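Local coordinates for protein fatty acyl CoA synthetase FADD13 (FATTY-ACYL-CoA SYNTHETASE) (Mycobacterium tuberculosis, PDB 3R44) that belongs to the fatty acyl-CoA synthetases of the ANL family, with a large AMP-binding part and a smaller C-terminal domain, at residues 257-262 with 284-289; 344-349 with 369-374; 410-415 with 422-427; 438-443 with 492-497. One frame throughout, in Å; residues are numbered along the deposited sequence.

Overall arrangement
The four contacts follow one another along the chain without overlap. Contacts 1 and 2 lie in the AMP-binding part, their centres about 28 Å apart. Contact 1 joins two parallel strands of the nine-stranded sheet. Contact 2 lies next to strands 346-351 and 364-369 of the five-stranded antiparallel sheet. Asp370 of contact 2 has its side chain about 6 Å from the bound histidine. Contacts 3 and 4 have centres about 16 Å apart and touch: Pro425 CB is 3.4 Å from Val443 O, where helix 425-432 packs on strand 438-448. Contact 4 belongs to the C-terminal domain and lies about 36 Å from contact 1, centre to centre.

Contact 1 (257-262 with 284-289)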
loop_
_atom_site.group_PDB
_atom_site.type_symbol
_atom_site.label_atom_id
_atom_site.label_comp_id
_atom_site.label_asym_id
_atom_site.label_seq_id
_atom_site.Cartn_x
_atom_site.Cartn_y
_atom_site.Cartn_z
ATOM N N GLU A 257 -14.262 -3.948 -21.356
ATOM C CA GLU A 257 -13.218 -4.970 -21.167
ATOM C C GLU A 257 -13.655 -6.074 -20.249
ATOM O O GLU A 257 -12.854 -6.913 -19.813
ATOM C CB GLU A 257 -11.929 -4.324 -20.669
ATOM C CG GLU A 257 -11.224 -3.541 -21.731
ATOM C CD GLU A 257 -10.873 -4.344 -23.009
ATOM O OE1 GLU A 257 -10.638 -5.581 -23.010
ATOM O OE2 GLU A 257 -10.809 -3.693 -24.058
ATOM N N ARG A 258 -14.956 -6.102 -20.008
ATOM C CA ARG A 258 -15.569 -7.203 -19.300
ATOM C C ARG A 258 -14.832 -7.492 -18.016
ATOM O O ARG A 258 -14.494 -8.631 -17.728
ATOM C CB ARG A 258 -15.592 -8.451 -20.202
ATOM C CG ARG A 258 -16.290 -8.279 -21.602
ATOM C CD ARG A 258 -16.245 -9.606 -22.454
ATOM N NE ARG A 258 -14.902 -10.167 -22.606
ATOM C CZ ARG A 258 -13.948 -9.628 -23.352
ATOM N NH1 ARG A 258 -14.210 -8.541 -24.083
ATOM N NH2 ARG A 258 -12.755 -10.188 -23.387
ATOM N N VAL A 259 -14.607 -6.451 -17.230
ATOM C CA VAL A 259 -13.857 -6.519 -16.007
ATOM C C VAL A 259 -14.645 -7.273 -14.918
ATOM O O VAL A 259 -15.849 -7.048 -14.697
ATOM C CB VAL A 259 -13.429 -5.091 -15.551
ATOM C CG1 VAL A 259 -12.767 -5.104 -14.125
ATOM C CG2 VAL A 259 -12.484 -4.450 -16.576
ATOM N N CYS A 260 -13.938 -8.197 -14.265
ATOM C CA CYS A 260 -14.439 -8.986 -13.149
ATOM C C CYS A 260 -14.144 -8.450 -11.784
ATOM O O CYS A 260 -14.971 -8.635 -10.850
ATOM C CB CYS A 260 -13.896 -10.417 -13.252
ATOM S SG CYS A 260 -14.056 -11.163 -14.854
ATOM N N ILE A 261 -12.955 -7.863 -11.596
ATOM C CA ILE A 261 -12.522 -7.426 -10.304
ATOM C C ILE A 261 -11.849 -6.089 -10.533
ATOM O O ILE A 261 -11.209 -5.879 -11.575
ATOM C CB ILE A 261 -11.457 -8.392 -9.721
ATOM C CG1 ILE A 261 -12.004 -9.824 -9.621
ATOM C CG2 ILE A 261 -10.891 -7.875 -8.368
ATOM C CD1 ILE A 261 -10.805 -10.845 -9.471
ATOM N N GLY A 262 -11.961 -5.187 -9.578
ATOM C CA GLY A 262 -11.258 -3.915 -9.683
ATOM C C GLY A 262 -10.521 -3.570 -8.416
ATOM O O GLY A 262 -11.062 -3.752 -7.334
ATOM N N PRO A 284 -22.469 -6.855 -15.980
ATOM C CA PRO A 284 -22.833 -8.151 -15.371
ATOM C C PRO A 284 -21.639 -9.044 -15.041
ATOM O O PRO A 284 -21.790 -9.933 -14.210
ATOM C CB PRO A 284 -23.743 -8.814 -16.408
ATOM C CG PRO A 284 -23.468 -8.064 -17.703
ATOM C CD PRO A 284 -23.026 -6.699 -17.343
ATOM N N ASP A 285 -20.485 -8.801 -15.665
ATOM C CA ASP A 285 -19.300 -9.610 -15.375
ATOM C C ASP A 285 -18.609 -9.110 -14.104
ATOM O O ASP A 285 -17.764 -9.829 -13.567
ATOM C CB ASP A 285 -18.265 -9.543 -16.518
ATOM C CG ASP A 285 -18.767 -10.146 -17.854
ATOM O OD1 ASP A 285 -18.900 -11.381 -17.949
ATOM O OD2 ASP A 285 -18.959 -9.380 -18.818
ATOM N N PHE A 286 -18.879 -7.872 -13.656
ATOM C CA PHE A 286 -18.090 -7.293 -12.555
ATOM C C PHE A 286 -18.573 -7.861 -11.210
ATOM O O PHE A 286 -19.777 -7.796 -10.891
ATOM C CB PHE A 286 -18.231 -5.768 -12.532
ATOM C CG PHE A 286 -17.237 -5.133 -11.659
ATOM C CD1 PHE A 286 -15.975 -4.850 -12.134
ATOM C CD2 PHE A 286 -17.486 -4.990 -10.301
ATOM C CE1 PHE A 286 -15.021 -4.304 -11.295
ATOM C CE2 PHE A 286 -16.493 -4.505 -9.426
ATOM C CZ PHE A 286 -15.286 -4.142 -9.939
ATOM N N ARG A 287 -17.694 -8.468 -10.447
ATOM C CA ARG A 287 -18.096 -9.103 -9.205
ATOM C C ARG A 287 -17.781 -8.293 -7.977
ATOM O O ARG A 287 -18.626 -8.210 -7.105
ATOM C CB ARG A 287 -17.450 -10.496 -9.059
ATOM C CG ARG A 287 -17.689 -11.382 -10.256
ATOM C CD ARG A 287 -17.539 -12.894 -9.914
ATOM N NE ARG A 287 -16.170 -13.188 -9.449
ATOM C CZ ARG A 287 -15.106 -13.396 -10.230
ATOM N NH1 ARG A 287 -15.189 -13.347 -11.558
ATOM N NH2 ARG A 287 -13.922 -13.692 -9.648
ATOM N N TYR A 288 -16.555 -7.784 -7.853
ATOM C CA TYR A 288 -16.187 -7.040 -6.653
ATOM C C TYR A 288 -14.991 -6.113 -6.815
ATOM O O TYR A 288 -14.135 -6.321 -7.652
ATOM C CB TYR A 288 -15.938 -8.022 -5.451
ATOM C CG TYR A 288 -14.821 -8.979 -5.666
ATOM C CD1 TYR A 288 -13.514 -8.663 -5.298
ATOM C CD2 TYR A 288 -15.060 -10.216 -6.232
ATOM C CE1 TYR A 288 -12.533 -9.550 -5.461
ATOM C CE2 TYR A 288 -14.072 -11.122 -6.420
ATOM C CZ TYR A 288 -12.775 -10.775 -6.048
ATOM O OH TYR A 288 -11.693 -11.612 -6.229
ATOM N N PHE A 289 -14.903 -5.139 -5.930
ATOM C CA PHE A 289 -13.727 -4.354 -5.788
ATOM C C PHE A 289 -12.901 -4.837 -4.616
ATOM O O PHE A 289 -13.436 -5.327 -3.652
ATOM C CB PHE A 289 -14.093 -2.902 -5.516
ATOM C CG PHE A 289 -14.695 -2.175 -6.695
ATOM C CD1 PHE A 289 -13.890 -1.654 -7.716
ATOM C CD2 PHE A 289 -16.064 -2.019 -6.764
ATOM C CE1 PHE A 289 -14.457 -0.965 -8.797
ATOM C CE2 PHE A 289 -16.649 -1.358 -7.854
ATOM C CZ PHE A 289 -15.837 -0.822 -8.859
#
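Cys260 O accepts two backbone N-H groups from the facing segment. The bond from Arg287 N to Cys260 O is short and nearly straight, 2.8 Å and 167° at the hydrogen. The one from Tyr288 N is weak. One step on, Gly262 N gives to Tyr288 O at 3.1 Å. These bonds open the parallel pairing of Ile261 with Tyr288 and Gly262 with Phe289. Val259 O has no such N-H here; the CA of Phe286 meets it at 3.1 Å in a C-H...O contact.

The side chains of Ile261 and Tyr288 follow the pairing. Ile261 CG1 sits over the face of the Tyr288 ring, 4.2 Å from its centroid, a CH-pi contact. Val259 CG1 lies 3.7 Å from Phe286 CE1, and Phe286 CZ in turn stands over the Phe289 ring. The polar ends are satisfied elsewhere: Tyr288 OH bonds to Asp207 O, and Arg287 NH2 forms a salt bridge with Asp212.

Just before, a Schellman motif at Arg258 ends helix 247-256. Strand 261-264 then runs between strands 213-216 and 288-291 of the nine-stranded sheet, with strand 310-316 beyond the latter. Helix 266-274 covers Phe289.

Contact 2 (344-349 with 369-374); sequences MFTDVA and SDILLK
Ser369 OG lies opposite its own backbone N, at a chi1 of -175°, and this turns the hydroxyl to Phe345 O. In Ile371, CG1 stands between the backbone N and the carbonyl carbon, and the chain then runs extended, which points CD1 at the Thr346 side chain.

The hydroxyl of Ser369 does two jobs. Ser369 OG donates to Phe345 O at 2.6 Å, tilted 20° from the carbonyl plane. Ser369 OG also accepts the backbone N-H of Ile371, with Ile371 N at 3.1 Å and the bond almost straight at 171°, which makes an ST turn. A type I beta turn from Ser369 to Leu372 overlaps it.

Phe345 O has a second donor. A water gives Phe345 O a hydrogen bond of 2.7 Å. The same water accepts one from Asp370 N at 2.8 Å, so it bridges the two segments. Beside this polar cluster the packing is light. The touch between Thr346 and Ile371 is doubtful in detail, because Thr346 was modelled in two conformers. Helix 192-205 lies against Phe345, Asp370 and Ile371.

Chemically, the contact is held by hydrogen bonds rather than by apolar burial. One serine hydroxyl accepts a hydrogen bond from Ile371 N and donates one to Phe345 O. That fixes its direction, and it ties the shape of the turn to the carbonyl of Phe345, next to strand 346-351.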
loop_
_atom_site.group_PDB
_atom_site.type_symbol
_atom_site.label_atom_id
_atom_site.label_comp_id
_atom_site.label_asym_id
_atom_site.label_seq_id
_atom_site.Cartn_x
_atom_site.Cartn_y
_atom_site.Cartn_z
ATOM N N MET A 344 -4.650 -16.703 3.918
ATOM C CA MET A 344 -3.874 -17.913 3.774
ATOM C C MET A 344 -2.444 -17.527 3.852
ATOM O O MET A 344 -2.042 -16.471 3.386
ATOM C CB MET A 344 -4.116 -18.669 2.459
ATOM C CG MET A 344 -5.345 -19.401 2.436
ATOM S SD MET A 344 -5.603 -20.549 3.808
ATOM C CE MET A 344 -4.419 -21.842 3.492
ATOM N N PHE A 345 -1.662 -18.370 4.492
ATOM C CA PHE A 345 -0.202 -18.193 4.598
ATOM C C PHE A 345 0.232 -17.030 5.496
ATOM O O PHE A 345 1.392 -16.644 5.462
ATOM C CB PHE A 345 0.454 -18.095 3.212
ATOM C CG PHE A 345 0.039 -19.191 2.287
ATOM C CD1 PHE A 345 0.273 -20.512 2.631
ATOM C CD2 PHE A 345 -0.632 -18.908 1.112
ATOM C CE1 PHE A 345 -0.166 -21.578 1.788
ATOM C CE2 PHE A 345 -1.055 -19.949 0.266
ATOM C CZ PHE A 345 -0.847 -21.279 0.609
ATOM N N THR A 346 -0.699 -16.511 6.293
ATOM C CA THR A 346 -0.412 -15.383 7.196
ATOM C C THR A 346 -0.980 -15.683 8.578
ATOM O O THR A 346 -2.136 -16.131 8.706
ATOM C CB THR A 346 -0.955 -14.018 6.664
ATOM O OG1 THR A 346 -0.182 -12.929 7.204
ATOM C CG2 THR A 346 -2.400 -13.802 7.047
ATOM N N ASP A 347 -0.171 -15.462 9.628
ATOM C CA ASP A 347 -0.727 -15.485 10.962
ATOM C C ASP A 347 -0.747 -14.054 11.491
ATOM O O ASP A 347 0.198 -13.288 11.298
ATOM C CB ASP A 347 0.062 -16.368 11.939
ATOM C CG ASP A 347 0.124 -17.858 11.520
ATOM O OD1 ASP A 347 -0.707 -18.309 10.717
ATOM O OD2 ASP A 347 1.004 -18.608 12.009
ATOM N N VAL A 348 -1.811 -13.666 12.161
ATOM C CA VAL A 348 -1.943 -12.269 12.632
ATOM C C VAL A 348 -2.368 -12.340 14.062
ATOM O O VAL A 348 -3.222 -13.155 14.379
ATOM C CB VAL A 348 -3.020 -11.492 11.825
ATOM C CG1 VAL A 348 -3.224 -10.065 12.422
ATOM C CG2 VAL A 348 -2.708 -11.520 10.288
ATOM N N ALA A 349 -1.769 -11.561 14.960
ATOM C CA ALA A 349 -2.123 -11.642 16.362
ATOM C C ALA A 349 -1.927 -10.247 16.946
ATOM O O ALA A 349 -1.607 -9.305 16.188
ATOM C CB ALA A 349 -1.235 -12.715 17.130
ATOM N N SER A 369 4.728 -14.654 8.893
ATOM C CA SER A 369 4.402 -15.035 7.550
ATOM C C SER A 369 5.627 -14.905 6.669
ATOM O O SER A 369 6.442 -14.008 6.878
ATOM C CB SER A 369 3.357 -14.085 6.944
ATOM O OG SER A 369 2.919 -14.494 5.647
ATOM N N ASP A 370 5.716 -15.744 5.652
ATOM C CA ASP A 370 6.725 -15.556 4.592
ATOM C C ASP A 370 6.476 -14.318 3.691
ATOM O O ASP A 370 7.351 -13.968 2.899
ATOM C CB ASP A 370 6.786 -16.789 3.683
ATOM C CG ASP A 370 7.452 -17.973 4.326
ATOM O OD1 ASP A 370 8.229 -17.741 5.264
ATOM O OD2 ASP A 370 7.239 -19.117 3.854
ATOM N N ILE A 371 5.322 -13.659 3.797
ATOM C CA ILE A 371 5.100 -12.413 3.079
ATOM C C ILE A 371 5.932 -11.245 3.626
ATOM O O ILE A 371 6.044 -10.181 2.982
ATOM C CB ILE A 371 3.621 -11.980 3.080
ATOM C CG1 ILE A 371 3.270 -11.463 4.480
ATOM C CG2 ILE A 371 2.619 -13.128 2.499
ATOM C CD1 ILE A 371 1.798 -11.068 4.650
ATOM N N LEU A 372 6.509 -11.427 4.815
ATOM C CA LEU A 372 7.216 -10.341 5.492
ATOM C C LEU A 372 8.516 -10.004 4.822
ATOM O O LEU A 372 9.220 -10.844 4.253
ATOM C CB LEU A 372 7.476 -10.677 6.959
ATOM C CG LEU A 372 6.207 -10.747 7.787
ATOM C CD1 LEU A 372 6.542 -11.312 9.174
ATOM C CD2 LEU A 372 5.513 -9.405 7.902
ATOM N N LEU A 373 8.866 -8.749 4.952
ATOM C CA LEU A 373 10.160 -8.261 4.510
ATOM C C LEU A 373 11.316 -9.085 5.045
ATOM O O LEU A 373 11.277 -9.657 6.164
ATOM C CB LEU A 373 10.360 -6.763 4.903
ATOM C CG LEU A 373 10.842 -6.502 6.349
ATOM C CD1 LEU A 373 11.145 -5.034 6.545
ATOM C CD2 LEU A 373 9.835 -6.978 7.468
ATOM N N LYS A 374 12.354 -9.138 4.254
ATOM C CA LYS A 374 13.598 -9.743 4.685
ATOM C C LYS A 374 14.299 -8.868 5.729
ATOM O O LYS A 374 14.840 -9.365 6.744
ATOM C CB LYS A 374 14.540 -9.957 3.496
ATOM C CG LYS A 374 15.950 -10.390 3.938
ATOM C CD LYS A 374 16.989 -10.310 2.813
ATOM C CE LYS A 374 16.918 -11.481 1.912
ATOM N NZ LYS A 374 18.073 -11.502 0.938
HETATM O O HOH W 1 3.792 -17.758 5.121
#

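Contact 3 (410-415 with 422-427); sequences DRLKDM and NVYPAE
Met415 lies across the Tyr424 ring. Met415 CG stands over the ring centre, 3.8 Å from the centroid and only 7° off the normal, a CH-pi contact. The sulfur follows obliquely, with Met415 SD 3.5 Å from Tyr424 CZ, and adds a Met-aromatic contact. CG lies anti to the Met415 backbone N and the chain stays extended to SD, which lays it along the ring; a bend at chi3 (76°) then carries CE to the Asn422 amide. Met415 SD itself is 3.3 Å from Asn422 ND2.

The second centre is Asp410. Asp410 OD2 accepts the N-H of Ala426, 2.6 Å from Ala426 N, on the syn side of the carboxylate and 32° out of its plane. Asp410 OD2 also packs on Tyr424 CB and on the Pro425 ring, 3.0 Å from Pro425 CD. Pro425 CG also meets Asp414 O at 3.3 Å.

Further out, several bonds position these groups. Tyr424 OH bonds to Gly395 O. Arg411 O makes an edge contact, in the plane of the Tyr424 ring. Tyr424 N donates to Glu427 OE2 at 2.8 Å, beside the start of the helical region. Backbone bonds from Asp414 N to Arg411 O and from Met415 N to Leu412 O shape the 3-10 segment 412-414. Asp414 reaches Arg508 in a salt bridge, and Arg411 another with Asp396.

The negative Asp410 sits near the N-terminal end of helix 425-432, where the helix dipole would probably steady it. The antiparallel strands 416-418 and 421-423 link the segments, the second strand entering 422-427. The sequence DRLKDM fits the conserved A8 region of ANL enzymes, where the C-terminal domain hinges in relatives; the same role here is inferred from the family.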
loop_
_atom_site.group_PDB
_atom_site.type_symbol
_atom_site.label_atom_id
_atom_site.label_comp_id
_atom_site.label_asym_id
_atom_site.label_seq_id
_atom_site.Cartn_x
_atom_site.Cartn_y
_atom_site.Cartn_z
ATOM N N ASP A 410 -5.582 2.289 15.778
ATOM C CA ASP A 410 -4.687 3.422 15.518
ATOM C C ASP A 410 -3.489 2.940 14.725
ATOM O O ASP A 410 -3.148 1.745 14.767
ATOM C CB ASP A 410 -4.172 4.016 16.809
ATOM C CG ASP A 410 -4.530 5.467 16.984
ATOM O OD1 ASP A 410 -4.797 6.216 15.994
ATOM O OD2 ASP A 410 -4.589 5.842 18.169
ATOM N N ARG A 411 -2.906 3.857 13.972
ATOM C CA ARG A 411 -1.763 3.558 13.158
ATOM C C ARG A 411 -0.553 4.210 13.772
ATOM O O ARG A 411 -0.673 5.255 14.433
ATOM C CB ARG A 411 -1.924 4.115 11.765
ATOM C CG ARG A 411 -3.213 3.744 11.066
ATOM C CD ARG A 411 -3.233 2.317 10.784
ATOM N NE ARG A 411 -3.648 1.979 9.425
ATOM C CZ ARG A 411 -2.853 1.397 8.518
ATOM N NH1 ARG A 411 -1.571 1.108 8.799
ATOM N NH2 ARG A 411 -3.341 1.108 7.318
ATOM N N LEU A 412 0.596 3.611 13.482
ATOM C CA LEU A 412 1.899 4.108 13.928
ATOM C C LEU A 412 2.058 5.577 13.575
ATOM O O LEU A 412 2.551 6.356 14.395
ATOM C CB LEU A 412 3.020 3.301 13.260
ATOM C CG LEU A 412 4.466 3.719 13.610
ATOM C CD1 LEU A 412 4.558 3.759 15.117
ATOM C CD2 LEU A 412 5.457 2.783 13.022
ATOM N N LYS A 413 1.608 5.967 12.372
ATOM C CA LYS A 413 1.770 7.360 11.901
ATOM C C LYS A 413 1.127 8.413 12.773
ATOM O O LYS A 413 1.489 9.580 12.701
ATOM C CB LYS A 413 1.246 7.544 10.473
ATOM C CG LYS A 413 -0.257 7.348 10.345
ATOM C CD LYS A 413 -0.749 7.238 8.914
ATOM C CE LYS A 413 -2.301 7.066 8.923
ATOM N NZ LYS A 413 -2.887 7.285 7.566
ATOM N N ASP A 414 0.135 8.019 13.556
ATOM C CA ASP A 414 -0.590 8.926 14.405
ATOM C C ASP A 414 -0.181 8.838 15.864
ATOM O O ASP A 414 -0.613 9.634 16.691
ATOM C CB ASP A 414 -2.096 8.648 14.253
ATOM C CG ASP A 414 -2.618 8.994 12.832
ATOM O OD1 ASP A 414 -2.104 9.949 12.187
ATOM O OD2 ASP A 414 -3.519 8.283 12.342
ATOM N N MET A 415 0.725 7.926 16.172
ATOM C CA MET A 415 1.218 7.774 17.523
ATOM C C MET A 415 1.940 9.058 17.983
ATOM O O MET A 415 2.564 9.765 17.177
ATOM C CB MET A 415 2.166 6.579 17.617
ATOM C CG MET A 415 2.590 6.298 19.048
ATOM S SD MET A 415 3.792 4.944 19.147
ATOM C CE MET A 415 5.327 5.720 18.575
ATOM N N ASN A 422 5.184 6.733 24.528
ATOM C CA ASN A 422 4.303 6.593 23.372
ATOM C C ASN A 422 2.856 6.660 23.796
ATOM O O ASN A 422 2.464 5.949 24.693
ATOM C CB ASN A 422 4.526 5.250 22.680
ATOM C CG ASN A 422 5.845 5.182 21.938
ATOM O OD1 ASN A 422 6.602 6.154 21.901
ATOM N ND2 ASN A 422 6.131 4.032 21.352
ATOM N N VAL A 423 2.069 7.482 23.113
ATOM C CA VAL A 423 0.667 7.648 23.393
ATOM C C VAL A 423 -0.083 7.485 22.079
ATOM O O VAL A 423 0.209 8.221 21.105
ATOM C CB VAL A 423 0.416 9.088 23.946
ATOM C CG1 VAL A 423 -0.972 9.295 24.287
ATOM C CG2 VAL A 423 1.282 9.339 25.163
ATOM N N TYR A 424 -1.034 6.555 22.012
ATOM C CA TYR A 424 -1.836 6.455 20.801
ATOM C C TYR A 424 -3.181 7.198 21.002
ATOM O O TYR A 424 -3.853 7.075 22.051
ATOM C CB TYR A 424 -2.103 5.021 20.305
ATOM C CG TYR A 424 -0.939 4.245 19.719
ATOM C CD1 TYR A 424 -0.713 4.197 18.336
ATOM C CD2 TYR A 424 -0.101 3.527 20.550
ATOM C CE1 TYR A 424 0.350 3.418 17.801
ATOM C CE2 TYR A 424 0.959 2.767 20.052
ATOM C CZ TYR A 424 1.193 2.707 18.667
ATOM O OH TYR A 424 2.264 1.927 18.148
ATOM N N PRO A 425 -3.579 7.954 19.985
ATOM C CA PRO A 425 -4.762 8.792 20.079
ATOM C C PRO A 425 -6.033 8.030 20.406
ATOM O O PRO A 425 -6.853 8.566 21.136
ATOM C CB PRO A 425 -4.874 9.361 18.669
ATOM C CG PRO A 425 -3.502 9.511 18.261
ATOM C CD PRO A 425 -2.878 8.228 18.722
ATOM N N ALA A 426 -6.198 6.800 19.906
ATOM C CA ALA A 426 -7.433 6.034 20.112
ATOM C C ALA A 426 -7.660 5.750 21.580
ATOM O O ALA A 426 -8.789 5.674 22.021
ATOM C CB ALA A 426 -7.436 4.686 19.320
ATOM N N GLU A 427 -6.574 5.643 22.339
ATOM C CA GLU A 427 -6.658 5.338 23.775
ATOM C C GLU A 427 -7.404 6.473 24.489
ATOM O O GLU A 427 -8.255 6.240 25.353
ATOM C CB GLU A 427 -5.249 5.166 24.366
ATOM C CG GLU A 427 -4.366 4.162 23.609
ATOM C CD GLU A 427 -2.973 3.972 24.269
ATOM O OE1 GLU A 427 -2.942 3.307 25.342
ATOM O OE2 GLU A 427 -1.937 4.471 23.720
#

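Contact 4 (438-443 with 492-497)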
loop_
_atom_site.group_PDB
_atom_site.type_symbol
_atom_site.label_atom_id
_atom_site.label_comp_id
_atom_site.label_asym_id
_atom_site.label_seq_id
_atom_site.Cartn_x
_atom_site.Cartn_y
_atom_site.Cartn_z
ATOM N N VAL A 438 -20.327 15.129 24.748
ATOM C CA VAL A 438 -19.351 15.047 23.670
ATOM C C VAL A 438 -19.900 14.269 22.470
ATOM O O VAL A 438 -20.279 13.115 22.619
ATOM C CB VAL A 438 -18.068 14.337 24.138
ATOM C CG1 VAL A 438 -17.185 14.047 22.920
ATOM C CG2 VAL A 438 -17.323 15.212 25.200
ATOM N N SER A 439 -19.892 14.854 21.272
ATOM C CA SER A 439 -20.383 14.117 20.105
ATOM C C SER A 439 -19.277 13.505 19.272
ATOM O O SER A 439 -19.498 12.479 18.661
ATOM C CB SER A 439 -21.281 14.963 19.192
ATOM O OG SER A 439 -20.718 16.166 18.788
ATOM N N GLU A 440 -18.131 14.168 19.193
ATOM C CA GLU A 440 -17.017 13.667 18.417
ATOM C C GLU A 440 -15.716 14.092 19.086
ATOM O O GLU A 440 -15.653 15.137 19.753
ATOM C CB GLU A 440 -16.992 14.212 16.968
ATOM C CG GLU A 440 -18.198 13.965 16.043
ATOM C CD GLU A 440 -18.193 14.967 14.882
ATOM O OE1 GLU A 440 -17.350 14.841 13.973
ATOM O OE2 GLU A 440 -19.019 15.891 14.900
ATOM N N VAL A 441 -14.678 13.287 18.880
ATOM C CA VAL A 441 -13.317 13.614 19.386
ATOM C C VAL A 441 -12.251 13.069 18.459
ATOM O O VAL A 441 -12.371 11.951 17.938
ATOM C CB VAL A 441 -13.074 13.108 20.849
ATOM C CG1 VAL A 441 -13.239 11.635 20.946
ATOM C CG2 VAL A 441 -11.674 13.515 21.353
ATOM N N ALA A 442 -11.227 13.860 18.207
ATOM C CA ALA A 442 -10.044 13.389 17.490
ATOM C C ALA A 442 -8.878 13.881 18.263
ATOM O O ALA A 442 -8.850 15.056 18.618
ATOM C CB ALA A 442 -10.000 13.985 16.116
ATOM N N VAL A 443 -7.849 13.037 18.433
ATOM C CA VAL A 443 -6.629 13.397 19.162
ATOM C C VAL A 443 -5.448 13.398 18.191
ATOM O O VAL A 443 -5.299 12.453 17.385
ATOM C CB VAL A 443 -6.366 12.458 20.363
ATOM C CG1 VAL A 443 -4.933 12.669 20.978
ATOM C CG2 VAL A 443 -7.460 12.654 21.445
ATOM N N GLU A 492 -16.206 23.513 16.422
ATOM C CA GLU A 492 -17.543 23.307 15.917
ATOM C C GLU A 492 -17.597 22.078 14.999
ATOM O O GLU A 492 -18.651 21.533 14.817
ATOM C CB GLU A 492 -18.041 24.566 15.155
ATOM C CG GLU A 492 -18.250 25.745 16.058
ATOM C CD GLU A 492 -19.340 25.525 17.127
ATOM O OE1 GLU A 492 -20.393 24.919 16.784
ATOM O OE2 GLU A 492 -19.118 25.943 18.307
ATOM N N ALA A 493 -16.461 21.705 14.399
ATOM C CA ALA A 493 -16.364 20.629 13.429
ATOM C C ALA A 493 -14.936 20.133 13.333
ATOM O O ALA A 493 -13.988 20.909 13.459
ATOM C CB ALA A 493 -16.828 21.076 12.018
ATOM N N ILE A 494 -14.835 18.840 13.058
ATOM C CA ILE A 494 -13.613 18.140 12.757
ATOM C C ILE A 494 -13.571 17.859 11.241
ATOM O O ILE A 494 -14.593 17.539 10.639
ATOM C CB ILE A 494 -13.576 16.831 13.584
ATOM C CG1 ILE A 494 -13.316 17.209 15.047
ATOM C CG2 ILE A 494 -12.512 15.861 13.079
ATOM C CD1 ILE A 494 -13.738 16.049 16.002
ATOM N N PRO A 495 -12.382 17.981 10.628
ATOM C CA PRO A 495 -12.303 17.755 9.175
ATOM C C PRO A 495 -12.444 16.273 8.800
ATOM O O PRO A 495 -11.703 15.412 9.302
ATOM C CB PRO A 495 -10.938 18.329 8.817
ATOM C CG PRO A 495 -10.094 18.069 10.028
ATOM C CD PRO A 495 -11.058 18.281 11.202
ATOM N N ARG A 496 -13.414 15.976 7.952
ATOM C CA ARG A 496 -13.596 14.625 7.456
ATOM C C ARG A 496 -13.719 14.610 5.945
ATOM O O ARG A 496 -14.132 15.597 5.337
ATOM C CB ARG A 496 -14.842 14.010 8.016
ATOM C CG ARG A 496 -14.794 13.644 9.486
ATOM C CD ARG A 496 -16.251 13.301 9.873
ATOM N NE ARG A 496 -16.377 13.235 11.311
ATOM C CZ ARG A 496 -16.225 12.122 11.993
ATOM N NH1 ARG A 496 -15.956 10.992 11.358
ATOM N NH2 ARG A 496 -16.351 12.136 13.313
ATOM N N ASN A 497 -13.367 13.485 5.332
ATOM C CA ASN A 497 -13.432 13.401 3.872
ATOM C C ASN A 497 -14.849 12.971 3.474
ATOM O O ASN A 497 -15.650 12.718 4.377
ATOM C CB ASN A 497 -12.280 12.505 3.342
ATOM C CG ASN A 497 -12.450 11.059 3.654
ATOM O OD1 ASN A 497 -13.467 10.634 4.195
ATOM N ND2 ASN A 497 -11.469 10.252 3.243
HETATM O O HOH W 2 -17.381 17.481 12.913
#
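Glu440, Ile494 and Arg496 carry this contact. Glu440 and Ile494 each bury 73 Å², and Arg496 buries 31 Å². Arg496 grips Glu440 side-on with two nitrogens that share one oxygen. Arg496 NH2 reaches Glu440 OE1 at 3.0 Å and Arg496 NE reaches the same atom at 3.3 Å, a salt bridge with two hydrogen bonds. The oxygen lies close to the guanidinium plane, at its edge. Both nitrogens come to the anti side of OE1 and from the same face of the carboxylate, whose plane is turned 39° from the guanidinium. Arg496 is extended from CG to NE, which gives it the length to cross to the strand. Its other terminal nitrogen, NH1, is held by Gly500 O.

OE1 takes a third donor. A water gives Glu440 OE1 a hydrogen bond of 2.8 Å and accepts one from Ile494 N at 2.9 Å. Three donors on one oxygen would tend to keep Glu440 ionised.

Ile494 fills the apolar side. Ile494 CD1 alone reaches the strand, 3.9 Å from Glu440 CB and 4.3 Å from Ala442 CB. CG1 lies beside the backbone N of Ile494, at a chi1 of -72°, and this brings CD1 against the strand.

A classic beta bulge sets Ser439 and Glu440 across from Val460. Strand 438-448 is an outer strand of the three-stranded sheet and pairs with strand 454-461. Ile494 also packs on Val460 and Ile502. Helix 504-511 lies against Ala442 and Pro495, and helix 425-432 packs on Val441 and Val443.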